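Local coordinates for PKS (Streptomyces sp. CNQ431, PDB 5YDA), which probably loads acyl extender units onto the carrier protein, as the broadly selective acyltransferase domain of the splenocin polyketide synthase, at residues H199-Y204 against A223-L228; G211-D216 against G343-H348; F114-G119 against V177-L182; A296-V301 against R351-A356; L256-V259 against C265-A268. All coordinates share one frame; numbering follows the deposited sequence.

Contact 1. Residues H199-Y204 against A223-L228; sequences HSLGEY and AERIRL
Ser200 meets Arg225 at the nucleophile elbow of the acyltransferase domain. The sequence HSLGEY belongs to the GHSxG signature of this family, so Ser200 is consistent with the acyl-carrying serine. It sits in the sharp turn between strand 195-198 and helix 201-210, with strained backbone angles and a positive phi. Ser200 OG accepts a hydrogen bond from Arg225 NH2 at 3.2 Å. The bond is fairly straight, 157° at the hydrogen, and OG lies at the edge of the guanidinium, near its plane. OG is also bonded to His298 NE2, and a water sits 3.0 Å from Ser200 OG. That water also takes a weak bond from Arg225 NH1. Three partners thus surround one hydroxyl.

Arg225 reaches in from helix 215-231. Its chain is extended from CG to NE, which carries the charged end across to the elbow. NE bonds to Thr349 OG1, a second hydrogen bond that limits how the guanidinium can turn. In related acyltransferases the equivalent arginine binds the carboxylate of the extender unit, and Arg225 is probably its counterpart.

Next along the chain, Leu201 lies beside the guanidinium, with its CA 4.1 Å from Arg225 NH1. One turn into the helix, Tyr204 points at Arg225. Its CG is anti to the carbonyl carbon (chi1 -76°), which turns the ring toward Arg225, with CE2 and OH nearest. CE2 lies over one face of the guanidinium, but the two planes are 47° apart, so this is not a flat stack. Tyr204 OH touches the aliphatic part of this side chain, 3.6 Å from Arg225 CD.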
# COMPACT_ATOMS: atom_id res chain seq x y z
N HIS A 199 6.98 -1.67 4.41
CA HIS A 199 7.08 -1.90 5.84
C HIS A 199 7.30 -3.39 6.04
O HIS A 199 6.37 -4.18 5.86
CB HIS A 199 5.83 -1.41 6.58
CG HIS A 199 6.02 -1.30 8.06
ND1 HIS A 199 6.21 -2.40 8.87
CD2 HIS A 199 6.07 -0.21 8.88
CE1 HIS A 199 6.36 -2.00 10.12
NE2 HIS A 199 6.29 -0.68 10.15
N SER A 200 8.54 -3.77 6.38
CA SER A 200 8.90 -5.16 6.65
C SER A 200 8.59 -6.02 5.43
O SER A 200 9.26 -5.92 4.40
CB SER A 200 8.17 -5.67 7.89
OG SER A 200 8.83 -6.80 8.47
N LEU A 201 7.55 -6.86 5.53
CA LEU A 201 7.11 -7.64 4.38
C LEU A 201 6.99 -6.76 3.13
O LEU A 201 7.41 -7.17 2.03
CB LEU A 201 5.79 -8.33 4.73
CG LEU A 201 5.08 -9.39 3.88
CD1 LEU A 201 4.15 -8.79 2.86
CD2 LEU A 201 6.12 -10.22 3.19
N GLY A 202 6.48 -5.54 3.28
CA GLY A 202 6.31 -4.66 2.14
C GLY A 202 7.60 -4.24 1.47
O GLY A 202 7.58 -3.82 0.30
N GLU A 203 8.73 -4.32 2.18
CA GLU A 203 10.01 -4.01 1.55
C GLU A 203 10.38 -5.06 0.50
O GLU A 203 11.03 -4.73 -0.50
CB GLU A 203 11.13 -3.88 2.59
CG GLU A 203 12.44 -3.38 1.97
CD GLU A 203 13.34 -2.62 2.95
OE1 GLU A 203 14.57 -2.84 2.90
OE2 GLU A 203 12.80 -1.81 3.75
N TYR A 204 9.96 -6.31 0.70
CA TYR A 204 10.12 -7.31 -0.35
C TYR A 204 9.30 -6.94 -1.57
O TYR A 204 9.80 -7.01 -2.71
CB TYR A 204 9.73 -8.69 0.17
CG TYR A 204 10.82 -9.26 1.05
CD1 TYR A 204 11.80 -10.11 0.53
CD2 TYR A 204 10.92 -8.88 2.38
CE1 TYR A 204 12.81 -10.60 1.32
CE2 TYR A 204 11.93 -9.37 3.19
CZ TYR A 204 12.88 -10.24 2.65
OH TYR A 204 13.91 -10.74 3.43
N ALA A 223 7.77 -16.65 1.39
CA ALA A 223 6.99 -17.67 2.08
C ALA A 223 7.79 -18.32 3.21
O ALA A 223 7.27 -18.51 4.31
CB ALA A 223 6.51 -18.74 1.10
N GLU A 224 9.06 -18.67 2.96
CA GLU A 224 9.85 -19.28 4.03
C GLU A 224 10.24 -18.25 5.09
O GLU A 224 10.42 -18.61 6.26
CB GLU A 224 11.12 -19.96 3.47
CG GLU A 224 10.88 -20.99 2.33
CD GLU A 224 9.92 -22.15 2.71
OE1 GLU A 224 9.41 -22.83 1.78
OE2 GLU A 224 9.71 -22.39 3.92
N ARG A 225 10.39 -16.98 4.71
CA ARG A 225 10.61 -15.95 5.72
C ARG A 225 9.47 -15.94 6.73
O ARG A 225 9.70 -15.93 7.95
CB ARG A 225 10.77 -14.59 5.04
CG ARG A 225 10.97 -13.46 6.00
CD ARG A 225 11.09 -12.15 5.23
NE ARG A 225 11.33 -11.02 6.11
CZ ARG A 225 10.37 -10.29 6.67
NH1 ARG A 225 9.10 -10.57 6.43
NH2 ARG A 225 10.69 -9.26 7.46
N ILE A 226 8.24 -16.00 6.23
CA ILE A 226 7.06 -16.00 7.09
C ILE A 226 7.05 -17.21 8.01
O ILE A 226 6.81 -17.09 9.22
CB ILE A 226 5.79 -15.94 6.22
CG1 ILE A 226 5.71 -14.58 5.52
CG2 ILE A 226 4.55 -16.27 7.03
CD1 ILE A 226 4.83 -14.58 4.28
N ARG A 227 7.34 -18.40 7.46
CA ARG A 227 7.34 -19.61 8.30
C ARG A 227 8.42 -19.54 9.37
O ARG A 227 8.20 -19.96 10.51
CB ARG A 227 7.53 -20.87 7.46
CG ARG A 227 6.41 -21.13 6.47
CD ARG A 227 6.72 -22.39 5.69
NE ARG A 227 5.56 -22.81 4.92
CZ ARG A 227 5.57 -23.01 3.61
NH1 ARG A 227 6.69 -22.83 2.93
NH2 ARG A 227 4.46 -23.40 3.00
N LEU A 228 9.61 -19.03 9.01
CA LEU A 228 10.69 -18.92 9.99
C LEU A 228 10.35 -17.90 11.09
O LEU A 228 10.66 -18.12 12.26
CB LEU A 228 12.00 -18.56 9.30
CG LEU A 228 12.60 -19.68 8.43
CD1 LEU A 228 13.78 -19.17 7.61
CD2 LEU A 228 13.03 -20.88 9.29
O HOH W 1 7.08 -9.17 8.91

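Contact 2. Residues G211-D216 against G343-H348; sequences GVMEID and GHWVDH
Met213 and Trp345 form a Met-aromatic contact inside the acyltransferase domain. It joins the turn between helices 201-210 and 215-231 to helix 342-350. The two side chains come from opposite directions.

The tight part is the methionine end. The Met213 chain is extended beyond CG (chi2 168°), which drives its methyl group onto the indole. Met213 CE stands 3.5 Å from the centroid of the Trp345 six-membered ring, only 10° off the ring normal. This is a CH-pi contact over the face. The sulfur stays farther back above the same ring, with Met213 SD 5.1 Å from the Trp345 centroid.

The loose part is Val212. Its CG1 approaches Trp345 CZ2 at 4.2 Å, obliquely and with no polar link. No hydrogen bond crosses between the two segments. The solvent side lies farther off, where the partly exposed Glu214 and Asp216 form salt bridges with Arg319 and Arg143.

The indole is held independently of the methionine, because Trp345 NE1 bonds to Ala339 O. Tyr204 also meets the indole, with the ring planes about 50° apart. On the face opposite Met213 CE, His344 CD2 lies 4.2 Å above the plane of the Trp345 ring, offset toward the rim.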
# COMPACT_ATOMS: atom_id res chain seq x y z
N GLY A 211 12.93 -3.89 -9.18
CA GLY A 211 13.86 -4.69 -9.95
C GLY A 211 14.95 -5.35 -9.14
O GLY A 211 15.73 -6.13 -9.69
N VAL A 212 15.03 -5.06 -7.83
CA VAL A 212 16.05 -5.67 -6.99
C VAL A 212 15.91 -7.19 -6.99
O VAL A 212 16.91 -7.91 -7.03
CB VAL A 212 15.96 -5.10 -5.56
CG1 VAL A 212 16.92 -5.81 -4.63
CG2 VAL A 212 16.24 -3.61 -5.61
N MET A 213 14.68 -7.68 -6.92
CA MET A 213 14.39 -9.10 -6.92
C MET A 213 13.47 -9.42 -8.09
O MET A 213 12.72 -8.57 -8.56
CB MET A 213 13.69 -9.56 -5.63
CG MET A 213 14.52 -9.52 -4.39
SD MET A 213 13.47 -9.74 -2.93
CE MET A 213 14.66 -9.22 -1.71
N GLU A 214 13.52 -10.67 -8.53
CA GLU A 214 12.55 -11.18 -9.50
C GLU A 214 11.39 -11.79 -8.74
O GLU A 214 11.59 -12.56 -7.79
CB GLU A 214 13.20 -12.23 -10.41
CG GLU A 214 14.43 -11.71 -11.14
CD GLU A 214 15.16 -12.79 -11.94
OE1 GLU A 214 14.61 -13.90 -12.12
OE2 GLU A 214 16.30 -12.52 -12.39
N ILE A 215 10.16 -11.44 -9.15
CA ILE A 215 8.98 -11.85 -8.39
C ILE A 215 8.94 -13.37 -8.25
O ILE A 215 8.69 -13.89 -7.16
CB ILE A 215 7.69 -11.28 -9.04
CG1 ILE A 215 6.45 -11.71 -8.26
CG2 ILE A 215 7.54 -11.70 -10.50
CD1 ILE A 215 6.44 -11.26 -6.80
N ASP A 216 9.27 -14.10 -9.33
CA ASP A 216 9.19 -15.56 -9.27
C ASP A 216 10.19 -16.15 -8.27
O ASP A 216 9.90 -17.18 -7.65
CB ASP A 216 9.44 -16.18 -10.65
CG ASP A 216 8.27 -15.99 -11.59
OD1 ASP A 216 7.31 -15.26 -11.25
OD2 ASP A 216 8.32 -16.56 -12.70
N GLY A 343 23.61 -9.99 3.42
CA GLY A 343 23.71 -9.61 4.82
C GLY A 343 22.83 -8.43 5.17
O GLY A 343 22.27 -8.36 6.27
N HIS A 344 22.69 -7.48 4.24
CA HIS A 344 21.76 -6.37 4.44
C HIS A 344 20.33 -6.89 4.61
O HIS A 344 19.62 -6.51 5.54
CB HIS A 344 21.86 -5.39 3.28
CG HIS A 344 20.75 -4.39 3.21
ND1 HIS A 344 20.68 -3.28 4.02
CD2 HIS A 344 19.65 -4.33 2.40
CE1 HIS A 344 19.60 -2.58 3.73
NE2 HIS A 344 18.96 -3.20 2.74
N TRP A 345 19.92 -7.80 3.72
CA TRP A 345 18.57 -8.35 3.83
C TRP A 345 18.39 -9.15 5.11
O TRP A 345 17.29 -9.14 5.68
CB TRP A 345 18.24 -9.18 2.58
CG TRP A 345 17.93 -8.29 1.41
CD1 TRP A 345 18.78 -7.93 0.41
CD2 TRP A 345 16.70 -7.62 1.16
NE1 TRP A 345 18.14 -7.09 -0.47
CE2 TRP A 345 16.86 -6.88 -0.03
CE3 TRP A 345 15.46 -7.59 1.81
CZ2 TRP A 345 15.84 -6.12 -0.58
CZ3 TRP A 345 14.45 -6.83 1.27
CH2 TRP A 345 14.65 -6.10 0.08
N VAL A 346 19.44 -9.83 5.57
CA VAL A 346 19.39 -10.46 6.89
C VAL A 346 19.18 -9.40 7.97
O VAL A 346 18.32 -9.54 8.85
CB VAL A 346 20.67 -11.29 7.15
CG1 VAL A 346 20.70 -11.79 8.60
CG2 VAL A 346 20.75 -12.48 6.18
N ASP A 347 19.98 -8.33 7.93
CA ASP A 347 19.81 -7.23 8.89
C ASP A 347 18.40 -6.65 8.83
O ASP A 347 17.83 -6.28 9.87
CB ASP A 347 20.82 -6.11 8.60
CG ASP A 347 22.23 -6.48 9.01
OD1 ASP A 347 22.40 -7.40 9.83
OD2 ASP A 347 23.17 -5.83 8.50
N HIS A 348 17.84 -6.54 7.63
CA HIS A 348 16.51 -5.98 7.49
C HIS A 348 15.50 -6.72 8.36
O HIS A 348 14.66 -6.10 9.02
CB HIS A 348 16.07 -6.00 6.03
CG HIS A 348 14.65 -5.59 5.84
ND1 HIS A 348 13.63 -6.51 5.70
CD2 HIS A 348 14.07 -4.37 5.80
CE1 HIS A 348 12.48 -5.86 5.58
NE2 HIS A 348 12.72 -4.56 5.63

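Contact 3. Residues F114-G119 against V177-L182; sequences FLLPGG and VTEYAL
Glu179 reaches Pro117 through an extended chain. Its CG is anti to the carbonyl carbon (chi1 -69°), and chi2 of -177° keeps the chain straight. The carboxyl group therefore stands well clear of helix 169-188 and meets the backbone just after strand 112-116. The Pro117 ring and the Glu179 side chain run past each other in opposite directions.

OE2 does most of the touching. Glu179 OE2 lies 2.6 Å from Pro117 O. OE2 also rests against the proline ring, 3.4 Å from Pro117 CD and about as far from CG. Pro117 N is near too, at 3.3 Å from OE2, but a proline nitrogen has no hydrogen to share. The other oxygen, Glu179 OE1, faces Leu116, whose CB is 3.9 Å from it. OE1 has its own partner in Thr205 OG1 on helix 201-210. This hydrogen bond ties the carboxyl group to helix 201-210. Glu179, from helix 169-188, thus touches both the strand end and helix 201-210.

Helix 169-188 here packs against the central parallel part of the mixed sheet in the acyltransferase core. Strand 112-116 lies between strands 195-198 and 369-372, and Leu116 pairs through its backbone with Ile197. The Leu116 side chain also rests on Thr205 and Ala206, just beyond the nucleophile elbow. On another side of helix 169-188, Val177, Thr178, Tyr180 and Ala181 pack on helix 135-152, with helix 156-161 beside Val177 and Thr178.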
# COMPACT_ATOMS: atom_id res chain seq x y z
N PHE A 114 5.01 4.76 -4.05
CA PHE A 114 4.17 3.66 -3.61
C PHE A 114 4.55 3.29 -2.18
O PHE A 114 5.74 3.12 -1.88
CB PHE A 114 4.31 2.43 -4.51
CG PHE A 114 3.62 2.53 -5.84
CD1 PHE A 114 2.88 3.66 -6.17
CD2 PHE A 114 3.72 1.49 -6.76
CE1 PHE A 114 2.25 3.74 -7.41
CE2 PHE A 114 3.09 1.57 -7.98
CZ PHE A 114 2.35 2.70 -8.31
N LEU A 115 3.55 3.14 -1.31
CA LEU A 115 3.74 2.70 0.07
C LEU A 115 3.15 1.30 0.22
O LEU A 115 1.95 1.09 -0.03
CB LEU A 115 3.09 3.67 1.06
CG LEU A 115 3.82 4.99 1.42
CD1 LEU A 115 4.35 5.74 0.20
CD2 LEU A 115 2.92 5.92 2.25
N LEU A 116 3.98 0.34 0.65
CA LEU A 116 3.62 -1.08 0.66
C LEU A 116 3.48 -1.60 2.09
O LEU A 116 4.50 -1.74 2.78
CB LEU A 116 4.68 -1.89 -0.08
CG LEU A 116 4.90 -1.83 -1.60
CD1 LEU A 116 3.60 -1.99 -2.43
CD2 LEU A 116 5.69 -0.62 -2.02
N PRO A 117 2.27 -1.91 2.56
CA PRO A 117 2.11 -2.29 3.98
C PRO A 117 2.70 -3.66 4.29
O PRO A 117 2.98 -4.48 3.42
CB PRO A 117 0.59 -2.28 4.19
CG PRO A 117 -0.02 -2.06 2.86
CD PRO A 117 1.01 -1.49 1.95
N GLY A 118 2.85 -3.90 5.59
CA GLY A 118 3.51 -5.12 6.02
C GLY A 118 2.13 -5.51 6.50
O GLY A 118 1.18 -4.74 6.35
N GLY A 119 1.97 -6.67 7.11
CA GLY A 119 0.59 -7.01 7.39
C GLY A 119 -0.24 -6.45 8.53
O GLY A 119 0.23 -5.60 9.30
N VAL A 177 1.00 -10.91 -2.62
CA VAL A 177 0.61 -10.99 -4.02
C VAL A 177 -0.40 -9.90 -4.35
O VAL A 177 -0.37 -9.32 -5.45
CB VAL A 177 0.09 -12.40 -4.35
CG1 VAL A 177 -0.58 -12.44 -5.73
CG2 VAL A 177 1.25 -13.39 -4.28
N THR A 178 -1.30 -9.59 -3.41
CA THR A 178 -2.24 -8.49 -3.64
C THR A 178 -1.50 -7.18 -3.88
O THR A 178 -1.82 -6.44 -4.81
CB THR A 178 -3.21 -8.34 -2.45
OG1 THR A 178 -3.98 -9.55 -2.30
CG2 THR A 178 -4.15 -7.16 -2.68
N GLU A 179 -0.52 -6.87 -3.04
CA GLU A 179 0.29 -5.67 -3.23
C GLU A 179 0.94 -5.68 -4.61
O GLU A 179 0.88 -4.70 -5.36
CB GLU A 179 1.36 -5.61 -2.16
CG GLU A 179 0.75 -5.33 -0.80
CD GLU A 179 1.79 -5.19 0.33
OE1 GLU A 179 2.99 -5.38 0.10
OE2 GLU A 179 1.39 -4.86 1.45
N TYR A 180 1.57 -6.81 -4.96
CA TYR A 180 2.30 -6.87 -6.21
C TYR A 180 1.35 -6.70 -7.39
O TYR A 180 1.60 -5.88 -8.28
CB TYR A 180 3.09 -8.18 -6.30
CG TYR A 180 3.97 -8.21 -7.52
CD1 TYR A 180 5.10 -7.39 -7.60
CD2 TYR A 180 3.67 -9.04 -8.60
CE1 TYR A 180 5.90 -7.40 -8.74
CE2 TYR A 180 4.46 -9.06 -9.73
CZ TYR A 180 5.57 -8.23 -9.80
OH TYR A 180 6.37 -8.23 -10.91
N ALA A 181 0.22 -7.43 -7.37
CA ALA A 181 -0.74 -7.35 -8.48
C ALA A 181 -1.33 -5.95 -8.60
O ALA A 181 -1.50 -5.42 -9.71
CB ALA A 181 -1.85 -8.38 -8.28
N LEU A 182 -1.64 -5.32 -7.46
CA LEU A 182 -2.19 -3.97 -7.46
C LEU A 182 -1.16 -2.97 -7.98
O LEU A 182 -1.50 -2.08 -8.78
CB LEU A 182 -2.63 -3.62 -6.03
CG LEU A 182 -3.48 -2.38 -5.78
CD1 LEU A 182 -4.53 -2.21 -6.88
CD2 LEU A 182 -4.15 -2.62 -4.44

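Contact 4. Residues A296-V301 against R351-A356; sequences AAHSHV and RTVRFA
His298 uses its ND1 on Arg351 and one ring face on Val353. His298 ND1 donates to Arg351 O at 2.9 Å. The bond is bent, 139° at the hydrogen, and the carbonyl oxygen lies 24° out of the imidazole plane. Val353 supplies the apolar contact. Its CG2 stands over the centre of the ring, 3.4 Å from the His298 centroid and 13° off the normal, a CH-pi contact. Val353 CG2 is closest to His298 CE1, also at 3.4 Å. With CG2 anti to the carbonyl carbon of Val353, this branch is the one turned onto the imidazole. The tilted ND1 bond and the methyl over the face together restrict the ring.

The far nitrogen, NE2, bonds to Ser200 OG of the nucleophile elbow. This matches the serine-histidine dyad of the acyltransferase family, and His298 is consistent with the catalytic histidine. As in relatives of this family, a backbone carbonyl rather than a carboxylate receives the ND1 hydrogen.

Further out, the loop carrying His298 is shaped by its neighbour. Ser299 OG donates to Ala296 O at 3.0 Å and accepts from Val301 N at 3.2 Å, which makes an ST turn. His300 ND1 is bonded to Ser255 OG. On the other side, Arg351 is the first residue to leave helical angles after helix 342-350. Val353 is pinned by backbone bonds to Ala257 and Val259, and Thr352 OG1 bonds to Leu256 O. Arg354 centres an inverse gamma turn and takes the N-cap position of helix 355-366.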
# COMPACT_ATOMS: atom_id res chain seq x y z
N ALA A 296 7.40 -12.42 16.86
CA ALA A 296 8.28 -11.35 17.22
C ALA A 296 9.28 -10.96 16.15
O ALA A 296 10.47 -11.03 16.35
CB ALA A 296 8.99 -11.71 18.50
N ALA A 297 8.79 -10.53 15.02
CA ALA A 297 9.67 -10.09 13.96
C ALA A 297 10.51 -8.89 14.40
O ALA A 297 10.11 -8.14 15.23
CB ALA A 297 8.86 -9.75 12.75
N HIS A 298 11.67 -8.72 13.82
CA HIS A 298 12.56 -7.61 14.11
C HIS A 298 13.05 -7.49 15.54
O HIS A 298 13.20 -6.42 16.04
CB HIS A 298 11.96 -6.29 13.63
CG HIS A 298 11.50 -6.32 12.22
ND1 HIS A 298 12.34 -6.08 11.17
CD2 HIS A 298 10.31 -6.60 11.67
CE1 HIS A 298 11.69 -6.22 10.05
NE2 HIS A 298 10.45 -6.53 10.32
N SER A 299 13.31 -8.61 16.15
CA SER A 299 13.80 -8.72 17.52
C SER A 299 14.77 -9.89 17.66
O SER A 299 14.90 -10.75 16.78
CB SER A 299 12.66 -8.89 18.52
OG SER A 299 12.22 -10.23 18.59
N HIS A 300 15.43 -9.93 18.83
CA HIS A 300 16.39 -10.98 19.14
C HIS A 300 15.76 -12.37 19.03
O HIS A 300 16.48 -13.35 18.75
CB HIS A 300 16.93 -10.76 20.55
CG HIS A 300 15.89 -10.90 21.61
ND1 HIS A 300 15.02 -9.88 21.92
CD2 HIS A 300 15.53 -11.97 22.36
CE1 HIS A 300 14.18 -10.30 22.86
NE2 HIS A 300 14.47 -11.56 23.14
N VAL A 301 14.44 -12.49 19.19
CA VAL A 301 13.77 -13.79 19.07
C VAL A 301 14.06 -14.47 17.73
O VAL A 301 13.98 -15.70 17.61
CB VAL A 301 12.25 -13.61 19.29
CG1 VAL A 301 11.50 -14.91 19.02
CG2 VAL A 301 11.97 -13.12 20.71
N ARG A 351 16.57 -6.15 12.36
CA ARG A 351 16.72 -4.82 12.93
C ARG A 351 15.43 -4.01 12.85
O ARG A 351 14.49 -4.33 12.11
CB ARG A 351 17.86 -4.07 12.23
CG ARG A 351 19.23 -4.63 12.66
CD ARG A 351 20.40 -3.95 11.99
NE ARG A 351 20.38 -2.49 12.11
CZ ARG A 351 21.23 -1.69 11.46
NH1 ARG A 351 22.16 -2.22 10.67
NH2 ARG A 351 21.16 -0.37 11.60
N THR A 352 15.41 -2.95 13.65
CA THR A 352 14.26 -2.07 13.75
C THR A 352 13.82 -1.58 12.38
O THR A 352 14.64 -1.16 11.56
CB THR A 352 14.63 -0.89 14.65
OG1 THR A 352 15.11 -1.39 15.92
CG2 THR A 352 13.40 0.03 14.87
N VAL A 353 12.51 -1.64 12.14
CA VAL A 353 11.93 -0.99 10.97
C VAL A 353 11.89 0.52 11.23
O VAL A 353 11.07 1.02 12.02
CB VAL A 353 10.53 -1.54 10.67
CG1 VAL A 353 9.91 -0.83 9.50
CG2 VAL A 353 10.60 -3.05 10.37
N ARG A 354 12.79 1.25 10.58
CA ARG A 354 12.81 2.71 10.67
C ARG A 354 11.86 3.32 9.63
O ARG A 354 12.25 4.05 8.72
CB ARG A 354 14.23 3.23 10.49
CG ARG A 354 15.25 2.64 11.47
CD ARG A 354 15.20 3.36 12.80
NE ARG A 354 15.87 2.62 13.87
CZ ARG A 354 15.80 2.94 15.16
NH1 ARG A 354 16.44 2.21 16.07
NH2 ARG A 354 15.10 4.01 15.53
N PHE A 355 10.56 3.03 9.79
CA PHE A 355 9.61 3.50 8.78
C PHE A 355 9.42 5.02 8.83
O PHE A 355 9.40 5.68 7.78
CB PHE A 355 8.27 2.80 8.95
CG PHE A 355 7.29 3.17 7.88
CD1 PHE A 355 7.36 2.57 6.64
CD2 PHE A 355 6.33 4.15 8.10
CE1 PHE A 355 6.47 2.91 5.65
CE2 PHE A 355 5.45 4.50 7.10
CZ PHE A 355 5.52 3.88 5.87
N ALA A 356 9.25 5.59 10.03
CA ALA A 356 9.02 7.03 10.14
C ALA A 356 10.17 7.83 9.53
O ALA A 356 9.94 8.79 8.78
CB ALA A 356 8.82 7.42 11.61

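Contact 5. Residues L256-V259 against C265-A268; sequences LAAV and CTVA
Ala258 and Thr266 form the hydrogen-bonded pair of this antiparallel hairpin. Thr266 N donates to Ala258 O at 2.9 Å, with an angle of 162° at the hydrogen. Thr266 O takes two donors from consecutive residues. Ala257 N lies 2.9 Å from Thr266 O, above the carbonyl plane, and Ala258 N gives Thr266 O a weak bond at 3.4 Å. Two residues facing one make a classic beta bulge, and the register shifts by one. Ala257 has helix-like backbone angles (psi -35°), which lets its N-H and that of Ala258 converge.

The side chains pack around the bulge. Thr266 OG1 sits between its backbone N and carbonyl carbon (chi1 65°), and both alanine methyls crowd it, with Ala257 CB at 3.2 Å from OG1. Ala257 CB meets Ala268 CB at 3.9 Å. Leu256, Val259, Cys265 and Val267 share the other face. Leu256 CD1 reaches over to Thr266 O at 3.6 Å and lies near Cys265 CB.

Strand 254-261 is at the margin of a four-stranded antiparallel sheet, and strand 264-269 pairs on its inner side with strand 235-239. Helix 243-246 covers Val259, Cys265 and Val267. On the outer edge, the backbones of Ala257 and Val259 hydrogen-bond to that of Val353.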
# COMPACT_ATOMS: atom_id res chain seq x y z
N LEU A 256 13.08 -3.08 20.21
CA LEU A 256 12.30 -2.11 19.45
C LEU A 256 12.13 -2.65 18.03
O LEU A 256 13.10 -2.67 17.25
CB LEU A 256 13.01 -0.76 19.47
CG LEU A 256 12.32 0.46 18.86
CD1 LEU A 256 10.98 0.69 19.55
CD2 LEU A 256 13.19 1.70 19.00
N ALA A 257 10.92 -3.08 17.68
CA ALA A 257 10.70 -3.73 16.40
C ALA A 257 10.47 -2.72 15.27
O ALA A 257 10.92 -2.94 14.14
CB ALA A 257 9.53 -4.70 16.49
N ALA A 258 9.81 -1.59 15.55
CA ALA A 258 9.52 -0.61 14.51
C ALA A 258 9.34 0.76 15.14
O ALA A 258 8.78 0.88 16.24
CB ALA A 258 8.24 -0.96 13.72
N VAL A 259 9.81 1.79 14.45
CA VAL A 259 9.50 3.17 14.79
C VAL A 259 8.69 3.72 13.62
O VAL A 259 9.25 4.08 12.57
CB VAL A 259 10.76 4.00 15.06
CG1 VAL A 259 10.40 5.46 15.36
CG2 VAL A 259 11.53 3.39 16.22
N CYS A 265 4.92 2.98 17.70
CA CYS A 265 6.08 2.12 17.55
C CYS A 265 5.65 0.73 17.97
O CYS A 265 4.56 0.54 18.51
CB CYS A 265 7.27 2.65 18.34
SG CYS A 265 6.99 2.67 20.09
N THR A 266 6.48 -0.27 17.68
CA THR A 266 6.18 -1.63 18.10
C THR A 266 7.36 -2.20 18.88
O THR A 266 8.52 -1.84 18.64
CB THR A 266 5.86 -2.55 16.90
OG1 THR A 266 7.03 -2.67 16.08
CG2 THR A 266 4.72 -1.97 16.08
N VAL A 267 7.04 -3.09 19.81
CA VAL A 267 8.03 -3.74 20.66
C VAL A 267 7.78 -5.23 20.60
O VAL A 267 6.63 -5.68 20.64
CB VAL A 267 7.98 -3.22 22.12
CG1 VAL A 267 8.97 -3.98 22.99
CG2 VAL A 267 8.29 -1.71 22.17
N ALA A 268 8.86 -6.01 20.46
CA ALA A 268 8.77 -7.45 20.27
C ALA A 268 9.76 -8.16 21.20
O ALA A 268 10.80 -7.61 21.57
CB ALA A 268 9.08 -7.84 18.82

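All five contacts lie in the acyltransferase domain. Along the chain contact 3 comes first. Contacts 1 and 2 interleave, and contact 5 closes before contact 4 opens. Contact 5 is nested inside contact 2, and contact 4 crosses contact 2. Contacts 1 and 2 have centres about 10 Å apart and share helix 215-231. Contact 3, its centre about 12 Å from that of contact 1, joins strand 112-116 of the central sheet to helix 169-188. The centre of contact 4 lies about 12 Å from that of contact 1 and about 6 Å from that of contact 5, in the small antiparallel sheet. The probable active site thus sits between the large and small subdomains, where contacts 1 and 4 meet.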